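Local coordinates for protein signaling pathway modulator ZraP (PDB 3LAY) that modulates the Zra envelope stress response in the periplasm, acting as both a regulator and a chaperone and forming oligomers whose higher-order structures are stabilised by zinc, at residues 78-83 against 138-143. Residues are numbered along the deposited sequence; the frame is centred on the assembly and turned at random.
Sequences KIYDDY and VAMAQA
Ile79 points from helix 70-106 toward helix 112-142, its antiparallel partner in the hairpin, and both of its branches reach that helix. With CG1 beside the backbone N (chi1 -69°), CG2 is anti to that N and meets Ala139 CB at 4.0 Å and Met140 CG at 4.1 Å. The longer branch is extended and ends beside the backbone of Met140, with CD1 4.0 Å from Met140 N and 4.1 Å from Met140 SD. The axes of the short helix segments come within 10.5 Å at 164°, and Ile79 meets the methyl of Ala139 between them.

Bends at chi2 and chi3 carry the end of Met140 toward helix 70-106, where its thioether meets Tyr80. Met140 CE sits near the ring plane, 3.9 Å from Tyr80 CE2, and SD lies 5.3 Å from the ring centroid, 87° off its normal. This is an edge-on Met-aromatic contact, with the sulfur beside the ring rather than over its face. Arg136, one turn earlier on helix 112-142, also touches Ile79 and Tyr80, while Met140 reaches Ala76.

Packing slackens toward the end of helix 112-142: Ala143, exposed and already beyond the helix, meets Ile79 CD1 through CB at 4.4 Å. Across the helix from this seam, Ala141 packs on Leu105 of a second subunit. With no hydrogen bond between the segments, the seam near the open end of the hairpin depends on van der Waals fit, to which the edge-on sulfur contact adds an aromatic element.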
# COMPACT_ATOMS: atom_id res chain seq x y z
N LYS J 78 8.81 -19.29 -22.91
CA LYS J 78 8.74 -20.70 -23.27
C LYS J 78 9.51 -21.56 -22.23
O LYS J 78 9.00 -22.60 -21.76
CB LYS J 78 9.26 -20.92 -24.70
CG LYS J 78 8.88 -22.29 -25.27
CD LYS J 78 9.78 -22.68 -26.50
N ILE J 79 10.72 -21.13 -21.85
CA ILE J 79 11.48 -21.88 -20.88
C ILE J 79 10.67 -22.02 -19.58
O ILE J 79 10.60 -23.09 -18.99
CB ILE J 79 12.87 -21.24 -20.67
CG1 ILE J 79 13.73 -21.41 -21.95
CG2 ILE J 79 13.59 -21.83 -19.43
CD1 ILE J 79 14.98 -20.50 -22.02
N TYR J 80 10.00 -20.96 -19.18
CA TYR J 80 9.19 -21.02 -17.96
C TYR J 80 7.96 -21.92 -18.07
O TYR J 80 7.63 -22.61 -17.12
CB TYR J 80 8.80 -19.61 -17.47
CG TYR J 80 9.77 -19.04 -16.50
CD1 TYR J 80 9.44 -18.95 -15.16
CD2 TYR J 80 11.04 -18.66 -16.89
CE1 TYR J 80 10.34 -18.44 -14.23
CE2 TYR J 80 11.94 -18.16 -15.99
CZ TYR J 80 11.58 -18.05 -14.65
OH TYR J 80 12.46 -17.55 -13.73
N ASP J 81 7.28 -21.91 -19.21
CA ASP J 81 6.13 -22.77 -19.40
C ASP J 81 6.60 -24.19 -19.37
O ASP J 81 5.96 -25.05 -18.76
CB ASP J 81 5.41 -22.52 -20.76
CG ASP J 81 4.69 -21.17 -20.81
OD1 ASP J 81 4.51 -20.54 -19.73
OD2 ASP J 81 4.32 -20.71 -21.91
N ASP J 82 7.71 -24.46 -20.02
CA ASP J 82 8.18 -25.81 -20.04
C ASP J 82 8.39 -26.27 -18.64
O ASP J 82 7.92 -27.34 -18.26
CB ASP J 82 9.42 -25.93 -20.87
CG ASP J 82 9.11 -25.85 -22.35
OD1 ASP J 82 7.88 -25.93 -22.67
OD2 ASP J 82 10.06 -25.75 -23.16
N TYR J 83 9.03 -25.42 -17.86
CA TYR J 83 9.32 -25.70 -16.46
C TYR J 83 8.03 -25.90 -15.66
O TYR J 83 7.93 -26.84 -14.87
CB TYR J 83 10.19 -24.60 -15.86
CG TYR J 83 10.15 -24.58 -14.37
CD1 TYR J 83 10.89 -25.48 -13.60
CD2 TYR J 83 9.34 -23.65 -13.70
CE1 TYR J 83 10.82 -25.46 -12.22
CE2 TYR J 83 9.28 -23.62 -12.35
CZ TYR J 83 10.01 -24.52 -11.61
OH TYR J 83 9.89 -24.48 -10.23
N VAL J 138 19.72 -22.62 -15.93
CA VAL J 138 20.81 -22.89 -16.85
C VAL J 138 20.34 -22.70 -18.30
O VAL J 138 21.08 -22.20 -19.17
CB VAL J 138 21.31 -24.34 -16.68
CG1 VAL J 138 22.18 -24.72 -17.83
CG2 VAL J 138 22.00 -24.51 -15.35
N ALA J 139 19.12 -23.14 -18.56
CA ALA J 139 18.55 -22.98 -19.88
C ALA J 139 18.55 -21.49 -20.18
O ALA J 139 19.15 -21.05 -21.20
CB ALA J 139 17.14 -23.53 -19.92
N MET J 140 17.93 -20.71 -19.28
CA MET J 140 17.86 -19.25 -19.41
C MET J 140 19.23 -18.67 -19.71
O MET J 140 19.37 -17.90 -20.66
CB MET J 140 17.33 -18.60 -18.13
CG MET J 140 15.88 -18.87 -17.86
SD MET J 140 14.77 -17.91 -18.89
CE MET J 140 14.72 -16.32 -18.06
N ALA J 141 20.23 -19.03 -18.89
CA ALA J 141 21.60 -18.49 -19.09
C ALA J 141 22.12 -18.86 -20.46
O ALA J 141 22.70 -18.03 -21.15
CB ALA J 141 22.58 -18.99 -18.00
N GLN J 142 21.88 -20.10 -20.87
CA GLN J 142 22.36 -20.52 -22.17
C GLN J 142 21.67 -19.79 -23.32
O GLN J 142 22.20 -19.77 -24.41
CB GLN J 142 22.26 -22.04 -22.34
CG GLN J 142 23.32 -22.81 -21.61
CD GLN J 142 23.11 -24.28 -21.70
OE1 GLN J 142 21.96 -24.75 -21.60
NE2 GLN J 142 24.18 -25.04 -21.87
N ALA J 143 20.49 -19.21 -23.09
CA ALA J 143 19.81 -18.44 -24.16
C ALA J 143 20.20 -16.97 -24.17
O ALA J 143 19.71 -16.23 -24.96
CB ALA J 143 18.32 -18.59 -24.09